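Local coordinates for nitronate monooxygenase family protein (Pseudomonas aeruginosa, PDB 4QIT), which uses flavin mononucleotide and molecular oxygen to carry out the oxidative denitrification of alkyl nitronates, the toxin propionate 3-nitronate being its best substrate, at residues E131-V136 against V154-L159; D146-L151 against E172-D177; P165-L170 against G191-E196; V179-I184 against L205-L210; R271-V276 against R289-A294. The protein carries 1 engineered substitution. All blocks are in the same frame, centred on the assembly; numbering follows the deposited sequence.

Interaction 1 (E131-V136 against V154-L159); sequences ERPAAV and VGIRVL
R132 reaches out over V154 with its chain extended from CG to NE, and the two side chains cross at about a right angle. One face of the guanidinium rests on the valine: CG1 sits over the centre of the group, 3.6 Å above its plane, while CB of V154 comes equally close to NH1 of R132. The aliphatic part of the arginine shares the contact, CG passing near CG2 of V154. This is van der Waals packing on a flat group, while NE makes a weak bond to the L129 carbonyl. Deeper in, I156 and V136 meet obliquely by their CG2 methyls, 3.6 Å apart. At chi1 -57° the I156 CG1 branch lies beside its backbone N and meets P133 O, while the CG2 methyl is left to face V136; CD1 comes near the proline ring.

Beyond the R132-V154 pair the backbones join as neighbouring parallel strands, the two strands of a right-handed beta-alpha-beta unit of the TIM barrel whose connecting helix is 145-153. R157 N donates to A134 O at 2.9 Å, R157 O takes V136 N at 2.9 Å almost head-on, and V136 O accepts L159 N at 3.0 Å. A135 and R157 point to one face of the sheet, V136 and V158 to the other. G155, with positive phi, ends the connecting helix in a Schellman motif; a water donates to its carbonyl and to A134 O, 2.7 Å from the latter, while the side chain of R157, bent at chi2, turns off to bond L14 O through NE.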
# COMPACT_ATOMS: atom_id res chain seq x y z
N GLU A 131 36.65 1.91 9.10
CA GLU A 131 36.36 0.54 8.68
C GLU A 131 35.99 0.41 7.20
O GLU A 131 36.22 -0.64 6.59
CB GLU A 131 35.26 -0.08 9.56
CG GLU A 131 35.63 -0.21 11.03
CD GLU A 131 36.90 -1.01 11.26
OE1 GLU A 131 37.09 -2.08 10.64
OE2 GLU A 131 37.73 -0.56 12.09
N ARG A 132 35.41 1.47 6.64
CA ARG A 132 35.06 1.53 5.22
C ARG A 132 34.31 0.32 4.67
O ARG A 132 34.80 -0.37 3.77
CB ARG A 132 36.31 1.79 4.38
CG ARG A 132 37.09 3.02 4.82
CD ARG A 132 38.30 3.30 3.94
NE ARG A 132 39.22 4.22 4.60
CZ ARG A 132 40.07 5.03 3.97
NH1 ARG A 132 40.11 5.06 2.65
NH2 ARG A 132 40.87 5.82 4.67
N PRO A 133 33.10 0.05 5.20
CA PRO A 133 32.28 -0.96 4.54
C PRO A 133 31.91 -0.46 3.14
O PRO A 133 31.92 0.75 2.91
CB PRO A 133 31.04 -1.03 5.43
CG PRO A 133 30.97 0.30 6.11
CD PRO A 133 32.40 0.73 6.30
N ALA A 134 31.61 -1.37 2.22
CA ALA A 134 31.30 -0.96 0.85
C ALA A 134 30.09 -0.05 0.77
O ALA A 134 30.04 0.88 -0.04
CB ALA A 134 31.10 -2.18 -0.03
N ALA A 135 29.09 -0.30 1.62
CA ALA A 135 27.90 0.54 1.64
C ALA A 135 27.48 0.90 3.06
O ALA A 135 27.59 0.08 3.98
CB ALA A 135 26.76 -0.14 0.91
N VAL A 136 27.02 2.13 3.23
CA VAL A 136 26.39 2.56 4.47
C VAL A 136 25.00 3.08 4.15
O VAL A 136 24.82 3.88 3.23
CB VAL A 136 27.22 3.65 5.19
CG1 VAL A 136 26.43 4.26 6.37
CG2 VAL A 136 28.55 3.07 5.68
N VAL A 154 35.98 8.24 1.19
CA VAL A 154 36.78 7.04 1.41
C VAL A 154 36.20 5.83 0.65
O VAL A 154 36.53 4.68 0.95
CB VAL A 154 36.96 6.71 2.91
CG1 VAL A 154 37.74 7.82 3.61
CG2 VAL A 154 35.61 6.51 3.58
N GLY A 155 35.34 6.11 -0.33
CA GLY A 155 34.89 5.08 -1.25
C GLY A 155 33.57 4.41 -0.92
O GLY A 155 33.11 3.56 -1.68
N ILE A 156 32.97 4.78 0.20
CA ILE A 156 31.71 4.17 0.64
C ILE A 156 30.52 4.64 -0.21
O ILE A 156 30.39 5.83 -0.50
CB ILE A 156 31.43 4.51 2.12
CG1 ILE A 156 32.60 4.05 3.01
CG2 ILE A 156 30.10 3.90 2.58
CD1 ILE A 156 32.57 4.63 4.41
N ARG A 157 29.67 3.70 -0.63
CA ARG A 157 28.42 4.05 -1.29
C ARG A 157 27.35 4.31 -0.23
O ARG A 157 27.23 3.53 0.71
CB ARG A 157 27.94 2.94 -2.22
CG ARG A 157 28.97 2.50 -3.26
CD ARG A 157 29.39 3.65 -4.15
NE ARG A 157 30.18 3.17 -5.27
CZ ARG A 157 30.97 3.95 -6.01
NH1 ARG A 157 31.08 5.24 -5.74
NH2 ARG A 157 31.65 3.42 -7.03
N VAL A 158 26.57 5.38 -0.39
CA VAL A 158 25.59 5.77 0.63
C VAL A 158 24.16 5.63 0.12
O VAL A 158 23.79 6.20 -0.91
CB VAL A 158 25.81 7.22 1.11
CG1 VAL A 158 24.71 7.63 2.10
CG2 VAL A 158 27.20 7.36 1.76
N LEU A 159 23.36 4.86 0.86
CA LEU A 159 21.94 4.69 0.52
C LEU A 159 21.09 5.32 1.62
O LEU A 159 21.47 5.29 2.79
CB LEU A 159 21.57 3.21 0.43
CG LEU A 159 22.38 2.23 -0.43
CD1 LEU A 159 21.49 1.06 -0.84
CD2 LEU A 159 22.98 2.88 -1.65
O HOH W 1 31.92 1.03 -1.98

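Interaction 2 (D146-L151 against E172-D177); sequences DQVRAL and EAAGAD
V148 meets the A174 carbonyl with its whole branched head: CB lies 3.3 Å from A174 O, and both methyls, CG1 and CG2, are nearly as close. The oxygen is thus covered on this side by hydrocarbon, and it is a buried polar atom that has no hydrogen-bonding partner in the model. With CG1 anti to the backbone N (chi1 174°), that methyl also reaches the next carbonyl, 3.8 Å from G175 O, whereas CG2 leans toward the methyl of A174. Farther out, R149 bends its chain so that NH2 approaches G175 CA obliquely, at 4.4 Å.

What presents these carbonyls is the end of helix 165-173: G175 has positive phi and closes a Schellman motif, its N bonding back to E172 O at 3.0 Å. Helix 145-153 therefore packs against the C-terminal turn of the next helix in the ring of helices around the TIM barrel. A second shell fixes the turn. Q152 of the first helix donates NE2 to both G175 O and D177 OD2, and that same carboxylate oxygen takes the backbone N-H of V158 on strand 157-162, the strand that runs between the two helices in sequence.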
# COMPACT_ATOMS: atom_id res chain seq x y z
N ASP A 146 27.48 17.10 4.19
CA ASP A 146 28.92 17.03 4.44
C ASP A 146 29.34 15.69 5.04
O ASP A 146 30.46 15.24 4.81
CB ASP A 146 29.39 18.19 5.32
CG ASP A 146 28.95 18.04 6.76
OD1 ASP A 146 27.73 17.93 7.01
OD2 ASP A 146 29.82 18.02 7.66
N GLN A 147 28.45 15.05 5.79
CA GLN A 147 28.73 13.73 6.35
C GLN A 147 28.62 12.63 5.30
O GLN A 147 29.45 11.72 5.27
CB GLN A 147 27.82 13.44 7.54
CG GLN A 147 28.05 14.40 8.70
CD GLN A 147 27.18 14.08 9.89
OE1 GLN A 147 26.88 12.92 10.16
NE2 GLN A 147 26.74 15.12 10.59
N VAL A 148 27.60 12.72 4.44
CA VAL A 148 27.47 11.81 3.30
C VAL A 148 28.72 11.90 2.43
O VAL A 148 29.26 10.88 2.01
CB VAL A 148 26.23 12.17 2.44
CG1 VAL A 148 26.18 11.32 1.18
CG2 VAL A 148 24.94 12.02 3.25
N ARG A 149 29.18 13.13 2.19
CA ARG A 149 30.40 13.36 1.41
C ARG A 149 31.64 12.74 2.04
O ARG A 149 32.49 12.17 1.35
CB ARG A 149 30.63 14.86 1.25
CG ARG A 149 29.67 15.54 0.28
CD ARG A 149 29.77 14.96 -1.12
NE ARG A 149 28.75 15.51 -2.00
CZ ARG A 149 28.45 15.01 -3.20
NH1 ARG A 149 29.11 13.95 -3.65
NH2 ARG A 149 27.50 15.57 -3.94
N ALA A 150 31.75 12.85 3.36
CA ALA A 150 32.89 12.29 4.08
C ALA A 150 32.98 10.77 3.89
O ALA A 150 34.07 10.23 3.69
CB ALA A 150 32.82 12.64 5.55
N LEU A 151 31.83 10.10 3.95
CA LEU A 151 31.78 8.66 3.71
C LEU A 151 32.18 8.33 2.27
O LEU A 151 32.95 7.40 2.02
CB LEU A 151 30.37 8.12 3.99
CG LEU A 151 29.92 8.18 5.45
CD1 LEU A 151 28.40 8.08 5.56
CD2 LEU A 151 30.57 7.07 6.25
N GLU A 172 18.20 13.07 -2.41
CA GLU A 172 18.98 13.61 -3.52
C GLU A 172 19.81 14.79 -3.05
O GLU A 172 20.99 14.88 -3.37
CB GLU A 172 18.06 14.03 -4.67
CG GLU A 172 17.39 12.87 -5.38
CD GLU A 172 16.30 13.32 -6.33
OE1 GLU A 172 15.65 12.44 -6.94
OE2 GLU A 172 16.08 14.55 -6.47
N ALA A 173 19.19 15.68 -2.27
CA ALA A 173 19.89 16.87 -1.78
C ALA A 173 21.01 16.55 -0.80
O ALA A 173 21.96 17.32 -0.64
CB ALA A 173 18.90 17.85 -1.15
N ALA A 174 20.90 15.40 -0.13
CA ALA A 174 21.92 14.93 0.80
C ALA A 174 23.13 14.35 0.06
O ALA A 174 24.18 14.12 0.65
CB ALA A 174 21.33 13.89 1.75
N GLY A 175 22.96 14.10 -1.23
CA GLY A 175 24.05 13.61 -2.06
C GLY A 175 24.23 12.10 -2.10
O GLY A 175 25.27 11.62 -2.53
N ALA A 176 23.21 11.35 -1.67
CA ALA A 176 23.31 9.89 -1.62
C ALA A 176 23.53 9.27 -3.00
O ALA A 176 23.17 9.86 -4.03
CB ALA A 176 22.07 9.29 -0.95
N ASP A 177 24.10 8.07 -3.02
CA ASP A 177 24.30 7.32 -4.25
C ASP A 177 23.04 6.61 -4.75
O ASP A 177 22.92 6.33 -5.94
CB ASP A 177 25.42 6.29 -4.05
CG ASP A 177 26.76 6.94 -3.75
OD1 ASP A 177 27.40 7.43 -4.71
OD2 ASP A 177 27.17 6.96 -2.57

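Interaction 3 (P165-L170 against G191-E196); sequences PEEAAL and GVFEPE
The F193 ring carries E167 on one face: CG of the glutamate stands 3.7 Å above the ring plane, displaced toward the rim, in a CH-pi contact close to the ring normal. Beyond it the carboxylate stacks on the phenyl group, the two planes 15° apart, with CD of E167 3.6 Å from CD1 of F193. The two side chains run alongside each other, pointing opposite ways. In the plane of the ring, at its edge, lies G191 O, and L170 CD1 adds an oblique apolar touch 3.8 Å from F193 CD2.

Because E167 is extended beyond CG (chi2 169°), its acid group reaches the backbone of the loop. F193 N-H points straight at OE2, 2.8 Å away, though it meets that oxygen from above the carboxylate plane, 57° out of it. A water donates to the same OE2 and accepts from E194 N, and T163 bonds OE1, so both carboxylate oxygens are held. The contact fastens helix 165-173 of the TIM barrel to the loop that follows strand 188-189, near the flavin site: G191 N bonds OE1 of Q182, a flavin-binding residue. E166, exposed on the same helix, makes a salt bridge to R271 of the second subunit.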
# COMPACT_ATOMS: atom_id res chain seq x y z
N PRO A 165 8.03 10.82 -2.75
CA PRO A 165 8.85 11.67 -3.63
C PRO A 165 9.48 12.85 -2.89
O PRO A 165 10.61 13.24 -3.21
CB PRO A 165 7.83 12.16 -4.65
CG PRO A 165 6.86 11.02 -4.76
CD PRO A 165 6.71 10.53 -3.34
N GLU A 166 8.77 13.42 -1.91
CA GLU A 166 9.33 14.53 -1.14
C GLU A 166 10.54 14.07 -0.32
O GLU A 166 11.56 14.76 -0.25
CB GLU A 166 8.26 15.17 -0.24
CG GLU A 166 7.10 15.86 -0.99
CD GLU A 166 6.19 14.90 -1.75
OE1 GLU A 166 6.08 13.71 -1.37
OE2 GLU A 166 5.56 15.33 -2.74
N GLU A 167 10.45 12.89 0.29
CA GLU A 167 11.59 12.36 1.03
C GLU A 167 12.73 12.00 0.07
O GLU A 167 13.90 12.20 0.40
CB GLU A 167 11.17 11.18 1.91
CG GLU A 167 10.34 11.63 3.11
CD GLU A 167 9.69 10.49 3.87
OE1 GLU A 167 9.81 9.32 3.42
OE2 GLU A 167 9.03 10.76 4.90
N ALA A 168 12.39 11.50 -1.11
CA ALA A 168 13.40 11.18 -2.11
C ALA A 168 14.16 12.43 -2.55
O ALA A 168 15.36 12.36 -2.81
CB ALA A 168 12.76 10.49 -3.30
N ALA A 169 13.47 13.57 -2.63
CA ALA A 169 14.13 14.83 -2.97
C ALA A 169 15.17 15.22 -1.93
O ALA A 169 16.23 15.76 -2.25
CB ALA A 169 13.10 15.94 -3.14
N LEU A 170 14.87 14.93 -0.66
CA LEU A 170 15.80 15.21 0.42
C LEU A 170 17.00 14.27 0.36
O LEU A 170 18.13 14.66 0.67
CB LEU A 170 15.10 15.13 1.78
CG LEU A 170 13.96 16.13 2.01
CD1 LEU A 170 13.23 15.90 3.33
CD2 LEU A 170 14.51 17.55 1.96
N GLY A 191 9.95 4.09 7.05
CA GLY A 191 11.04 5.05 6.91
C GLY A 191 10.61 6.50 6.87
O GLY A 191 11.39 7.36 6.46
N VAL A 192 9.37 6.79 7.28
CA VAL A 192 8.83 8.16 7.26
C VAL A 192 9.72 9.12 8.05
O VAL A 192 10.07 8.85 9.20
CB VAL A 192 7.41 8.19 7.85
CG1 VAL A 192 6.87 9.63 7.84
CG2 VAL A 192 6.48 7.27 7.08
N PHE A 193 10.09 10.25 7.43
CA PHE A 193 11.02 11.19 8.07
C PHE A 193 10.38 11.90 9.26
O PHE A 193 10.99 11.99 10.33
CB PHE A 193 11.51 12.25 7.07
CG PHE A 193 12.56 11.77 6.10
CD1 PHE A 193 12.73 10.43 5.80
CD2 PHE A 193 13.37 12.70 5.45
CE1 PHE A 193 13.70 10.01 4.89
CE2 PHE A 193 14.34 12.30 4.54
CZ PHE A 193 14.51 10.94 4.26
N GLU A 194 9.17 12.41 9.05
CA GLU A 194 8.48 13.23 10.04
C GLU A 194 7.06 12.72 10.20
O GLU A 194 6.13 13.25 9.59
CB GLU A 194 8.46 14.70 9.59
CG GLU A 194 9.85 15.32 9.45
CD GLU A 194 9.81 16.76 9.00
OE1 GLU A 194 9.37 17.02 7.85
OE2 GLU A 194 10.21 17.64 9.78
N PRO A 195 6.89 11.67 11.01
CA PRO A 195 5.57 11.04 11.08
C PRO A 195 4.50 11.95 11.68
O PRO A 195 3.32 11.70 11.48
CB PRO A 195 5.80 9.79 11.94
CG PRO A 195 7.17 9.93 12.55
CD PRO A 195 7.94 10.92 11.72
N GLU A 196 4.90 13.01 12.39
CA GLU A 196 3.93 13.97 12.91
C GLU A 196 3.18 14.70 11.80
O GLU A 196 2.11 15.27 12.03
CB GLU A 196 4.60 14.97 13.87
CG GLU A 196 5.59 15.90 13.21
CD GLU A 196 7.01 15.35 13.19
OE1 GLU A 196 7.19 14.12 13.32
OE2 GLU A 196 7.95 16.16 13.06
O HOH W 2 8.09 12.82 6.49

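Interaction 4 (V179-I184 against L205-L210); sequences VVAQGI and LALVRL. With FMN (flavin mononucleotide), chain C.
A181 and L207 carry the apolar part of this contact between a barrel strand and the helix packed outside it. CB of A181 points to the helix and meets CD2 of L207 at 3.9 Å, with CG of the leucine just behind; V208 adds its CG2 methyl, 4.3 Å from the same CB. CG of L207 is anti to the backbone N (chi1 -175°), and this throws its branch across the strand, where CD2 goes past the alanine to lie against the backbone, 3.4 Å from Q182 O and 4.1 Å from G183 N. With only a methyl group on the strand at A181, the leucine packs directly on the peptide groups.

The polar interactions belong to the other side of the strand. Q182 turns its side chain away from the helix, and its extended chain carries the amide to the flavin: NE2 donates to O3' of the FMN ribityl chain at 3.1 Å, N-H...O angle 163°. The amide is gripped from more than one direction, since OE1 accepts from G191 N and NE2 also serves S189 O, bonds that would fix which way round it lies. On the helix, R209 makes a salt bridge to D227 of the second subunit.

Strand 179-182 and helix 205-210 run roughly antiparallel, 154° between their N-to-C directions, with axes 8.2 Å apart. This is the layering of a TIM barrel, an outer helix lying on an inner strand, with the strand's C-terminal end supplying a residue of the FMN site.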
# COMPACT_ATOMS: atom_id res chain seq x y z
N VAL A 179 18.55 5.73 -3.60
CA VAL A 179 17.41 5.83 -2.71
C VAL A 179 16.75 4.46 -2.60
O VAL A 179 16.56 3.77 -3.60
CB VAL A 179 16.40 6.92 -3.18
CG1 VAL A 179 15.82 6.58 -4.56
CG2 VAL A 179 15.28 7.10 -2.16
N VAL A 180 16.47 4.06 -1.37
CA VAL A 180 15.71 2.83 -1.13
C VAL A 180 14.25 3.22 -0.97
O VAL A 180 13.86 3.84 0.03
CB VAL A 180 16.20 2.08 0.11
CG1 VAL A 180 15.37 0.82 0.33
CG2 VAL A 180 17.69 1.73 -0.02
N ALA A 181 13.45 2.89 -1.97
CA ALA A 181 12.05 3.26 -2.01
C ALA A 181 11.26 2.25 -1.21
O ALA A 181 11.03 1.13 -1.69
CB ALA A 181 11.57 3.30 -3.43
N GLN A 182 10.83 2.63 -0.01
CA GLN A 182 10.10 1.71 0.85
C GLN A 182 8.60 1.90 0.71
O GLN A 182 8.03 2.92 1.15
CB GLN A 182 10.50 1.91 2.31
CG GLN A 182 9.93 0.85 3.22
CD GLN A 182 9.93 1.26 4.69
OE1 GLN A 182 9.38 2.31 5.03
NE2 GLN A 182 10.52 0.44 5.56
N GLY A 183 7.95 0.89 0.13
CA GLY A 183 6.50 0.91 -0.03
C GLY A 183 5.79 0.50 1.25
O GLY A 183 6.41 -0.04 2.19
N ILE A 184 4.47 0.74 1.27
CA ILE A 184 3.65 0.43 2.43
C ILE A 184 3.71 -1.07 2.78
O ILE A 184 3.54 -1.44 3.94
CB ILE A 184 2.18 0.91 2.24
CG1 ILE A 184 1.44 1.03 3.59
CG2 ILE A 184 1.42 -0.01 1.32
CD1 ILE A 184 2.10 1.93 4.59
N LEU A 205 4.35 -0.39 -5.79
CA LEU A 205 4.18 -0.28 -7.23
C LEU A 205 4.10 1.19 -7.65
O LEU A 205 4.71 1.58 -8.65
CB LEU A 205 2.96 -1.05 -7.69
CG LEU A 205 2.71 -0.99 -9.20
CD1 LEU A 205 2.46 -2.38 -9.76
CD2 LEU A 205 1.54 -0.05 -9.48
N ALA A 206 3.37 2.00 -6.89
CA ALA A 206 3.32 3.43 -7.22
C ALA A 206 4.63 4.13 -6.86
O ALA A 206 5.17 4.90 -7.67
CB ALA A 206 2.15 4.12 -6.51
N LEU A 207 5.16 3.86 -5.67
CA LEU A 207 6.35 4.59 -5.21
C LEU A 207 7.56 4.37 -6.10
O LEU A 207 8.25 5.32 -6.47
CB LEU A 207 6.70 4.23 -3.77
CG LEU A 207 7.86 5.03 -3.17
CD1 LEU A 207 7.55 6.52 -3.06
CD2 LEU A 207 8.24 4.48 -1.81
N VAL A 208 7.82 3.12 -6.46
CA VAL A 208 8.98 2.81 -7.31
C VAL A 208 8.86 3.49 -8.67
O VAL A 208 9.82 4.09 -9.16
CB VAL A 208 9.17 1.30 -7.47
CG1 VAL A 208 10.29 0.99 -8.46
CG2 VAL A 208 9.50 0.68 -6.13
N ARG A 209 7.68 3.43 -9.27
CA ARG A 209 7.46 4.06 -10.56
C ARG A 209 7.64 5.57 -10.48
O ARG A 209 8.26 6.18 -11.36
CB ARG A 209 6.08 3.72 -11.11
CG ARG A 209 5.89 4.23 -12.53
CD ARG A 209 6.44 3.24 -13.57
NE ARG A 209 6.59 3.90 -14.86
CZ ARG A 209 7.74 4.37 -15.32
NH1 ARG A 209 7.77 4.97 -16.51
NH2 ARG A 209 8.87 4.24 -14.62
N LEU A 210 7.10 6.19 -9.44
CA LEU A 210 7.21 7.63 -9.26
C LEU A 210 8.66 8.07 -9.12
O LEU A 210 9.09 9.05 -9.74
CB LEU A 210 6.41 8.08 -8.03
CG LEU A 210 4.89 8.01 -8.15
CD1 LEU A 210 4.20 8.18 -6.79
CD2 LEU A 210 4.36 9.05 -9.14
N1 FMN C . 15.21 -1.18 7.92
C2 FMN C . 16.24 -0.43 8.48
O2 FMN C . 16.61 0.59 7.91
N3 FMN C . 16.87 -0.82 9.64
C4 FMN C . 16.44 -1.97 10.27
O4 FMN C . 16.96 -2.35 11.32
C4A FMN C . 15.41 -2.71 9.73
N5 FMN C . 15.00 -3.84 10.38
C5A FMN C . 14.00 -4.63 9.87
C6 FMN C . 13.63 -5.77 10.56
C7 FMN C . 12.64 -6.60 10.08
C7M FMN C . 12.32 -7.83 10.87
C8 FMN C . 11.98 -6.26 8.89
C8M FMN C . 10.88 -7.14 8.37
C9 FMN C . 12.35 -5.10 8.20
C9A FMN C . 13.37 -4.27 8.68
N10 FMN C . 13.76 -3.11 8.01
C10 FMN C . 14.78 -2.33 8.55
C1' FMN C . 13.07 -2.69 6.74
C2' FMN C . 13.76 -3.19 5.49
O2' FMN C . 14.91 -2.41 5.26
C3' FMN C . 12.86 -3.05 4.27
O3' FMN C . 12.23 -1.79 4.21
C4' FMN C . 11.78 -4.10 4.38
O4' FMN C . 12.32 -5.28 4.96
C5' FMN C . 11.27 -4.43 2.99
O5' FMN C . 10.05 -5.07 3.20
P FMN C . 9.90 -6.64 3.04
O1P FMN C . 11.00 -7.17 2.16
O2P FMN C . 8.52 -6.89 2.50
O3P FMN C . 10.06 -7.19 4.42

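Interaction 5 (R271-V276 against R289-A294); sequences RTALTV and RMFFDA
T275 stands over the ring of F291, the two side chains crossing at about a right angle. From CB outward, its first neighbour is the rim of that ring, with F291 CD2 3.6 Å away. The methyl CG2 then comes down over the face, 3.5 Å above the ring plane and offset toward the rim, in a CH-pi contact only 15° from the ring normal. The hydroxyl goes the other way: OG1 is anti to the backbone N (chi1 179°), which carries it off the ring toward the loop backbone, where it bonds T277 OG1 and a water 2.8 Å away. That water donates to F292 O at 2.6 Å. A second water takes the backbone N-H of V276 at 2.9 Å and gives a weak bond to the same carbonyl, so ordered solvent bridges strand and loop.

A273 meets the ring too: its O lies in the ring plane at the edge, 3.4 Å from F291 CE2, and its CB is near CD2. At the far end V276 CG2 touches A294 CB.

Strand 273-275 is an outer strand of a small three-stranded antiparallel sheet that lies beside the TIM barrel, and the loop 289-294, leading to helix 307-320, packs against it chiefly through F291; L274, on the opposite side of the strand, touches I184, in the loop just after barrel strand 178-182.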
# COMPACT_ATOMS: atom_id res chain seq x y z
N ARG A 271 -1.80 -12.17 7.82
CA ARG A 271 -2.16 -10.77 8.05
C ARG A 271 -1.10 -10.01 8.85
O ARG A 271 -0.66 -10.44 9.92
CB ARG A 271 -3.55 -10.68 8.70
CG ARG A 271 -4.14 -9.27 8.94
CD ARG A 271 -4.74 -8.59 7.69
NE ARG A 271 -5.66 -9.41 6.89
CZ ARG A 271 -6.97 -9.21 6.76
NH1 ARG A 271 -7.57 -8.21 7.40
NH2 ARG A 271 -7.69 -10.01 5.97
N THR A 272 -0.64 -8.90 8.28
CA THR A 272 0.24 -7.98 9.00
C THR A 272 -0.52 -6.69 9.31
O THR A 272 -1.56 -6.40 8.72
CB THR A 272 1.52 -7.62 8.21
OG1 THR A 272 1.18 -6.83 7.06
CG2 THR A 272 2.29 -8.87 7.79
N ALA A 273 0.01 -5.91 10.24
CA ALA A 273 -0.59 -4.62 10.57
C ALA A 273 0.47 -3.65 11.01
O ALA A 273 1.59 -4.04 11.38
CB ALA A 273 -1.65 -4.78 11.67
N LEU A 274 0.13 -2.36 10.97
CA LEU A 274 1.00 -1.31 11.46
C LEU A 274 0.68 -1.00 12.91
O LEU A 274 -0.49 -1.01 13.33
CB LEU A 274 0.80 -0.04 10.64
CG LEU A 274 1.25 -0.15 9.19
CD1 LEU A 274 0.71 1.01 8.35
CD2 LEU A 274 2.76 -0.17 9.15
N THR A 275 1.71 -0.71 13.69
CA THR A 275 1.53 -0.31 15.07
C THR A 275 2.54 0.78 15.44
O THR A 275 3.68 0.77 14.98
CB THR A 275 1.69 -1.51 16.04
OG1 THR A 275 1.53 -1.06 17.39
CG2 THR A 275 3.07 -2.19 15.89
N VAL A 276 2.10 1.72 16.28
CA VAL A 276 3.02 2.67 16.88
C VAL A 276 3.28 2.37 18.35
O VAL A 276 4.15 2.97 18.96
CB VAL A 276 2.53 4.13 16.78
CG1 VAL A 276 2.33 4.52 15.33
CG2 VAL A 276 1.26 4.35 17.61
N ARG A 289 -0.34 -8.82 21.24
CA ARG A 289 -0.84 -7.98 22.34
C ARG A 289 -0.21 -6.59 22.41
O ARG A 289 -0.78 -5.67 23.01
CB ARG A 289 -0.74 -8.73 23.67
CG ARG A 289 -1.55 -10.02 23.66
CD ARG A 289 -1.52 -10.72 25.01
NE ARG A 289 -2.13 -9.91 26.07
CZ ARG A 289 -2.05 -10.21 27.36
NH1 ARG A 289 -1.38 -11.28 27.74
NH2 ARG A 289 -2.62 -9.43 28.26
N MET A 290 0.95 -6.41 21.77
CA MET A 290 1.55 -5.08 21.68
C MET A 290 0.93 -4.19 20.61
O MET A 290 1.32 -3.02 20.50
CB MET A 290 3.06 -5.16 21.47
CG MET A 290 3.85 -5.51 22.71
SD MET A 290 3.43 -4.45 24.12
CE MET A 290 3.64 -2.79 23.46
N PHE A 291 -0.01 -4.72 19.84
CA PHE A 291 -0.64 -3.95 18.76
C PHE A 291 -2.00 -3.45 19.22
O PHE A 291 -3.03 -4.08 18.97
CB PHE A 291 -0.85 -4.82 17.51
CG PHE A 291 0.40 -5.12 16.72
CD1 PHE A 291 1.47 -5.80 17.29
CD2 PHE A 291 0.46 -4.79 15.36
CE1 PHE A 291 2.59 -6.12 16.54
CE2 PHE A 291 1.58 -5.11 14.61
CZ PHE A 291 2.65 -5.77 15.20
N PHE A 292 -2.03 -2.31 19.91
CA PHE A 292 -3.30 -1.76 20.33
C PHE A 292 -3.52 -0.33 19.83
O PHE A 292 -2.63 0.28 19.23
CB PHE A 292 -3.50 -1.88 21.85
CG PHE A 292 -2.41 -1.24 22.66
CD1 PHE A 292 -1.28 -1.97 23.02
CD2 PHE A 292 -2.52 0.07 23.09
CE1 PHE A 292 -0.28 -1.39 23.78
CE2 PHE A 292 -1.53 0.66 23.85
CZ PHE A 292 -0.41 -0.07 24.20
N ASP A 293 -4.72 0.19 20.08
CA ASP A 293 -5.08 1.52 19.60
C ASP A 293 -4.57 2.59 20.57
O ASP A 293 -5.04 2.69 21.70
CB ASP A 293 -6.60 1.64 19.46
CG ASP A 293 -7.02 2.87 18.68
OD1 ASP A 293 -6.18 3.77 18.45
OD2 ASP A 293 -8.20 2.94 18.30
N ALA A 294 -3.61 3.39 20.11
CA ALA A 294 -3.04 4.46 20.93
C ALA A 294 -4.04 5.58 21.18
O ALA A 294 -3.84 6.41 22.05
CB ALA A 294 -1.79 5.01 20.28
O HOH W 3 -1.29 -0.88 17.29
O HOH W 4 -0.75 1.57 16.84

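Along the chain, interactions 1 to 4 follow one another through the barrel's strands, helices and connecting loops, whereas interaction 5 comes last and uses the edge strand 273-275 of the small antiparallel sheet. Interactions 1 and 2 cross in sequence, with centres about 11 Å apart, and are joined through V158 and D177. Interactions 2 and 3 share helix 165-173. Interactions 3 and 4 cross again, about 12 Å apart between centres, and meet near the flavin, from which interaction 2 lies farther off. Neighbouring strands 157-162 and 178-182 link interactions 1 and 4. Interaction 5, about 35 Å from interactions 1 and 2 between centres, touches interaction 4, bringing the second sheet against the loop that follows barrel strand 178-182.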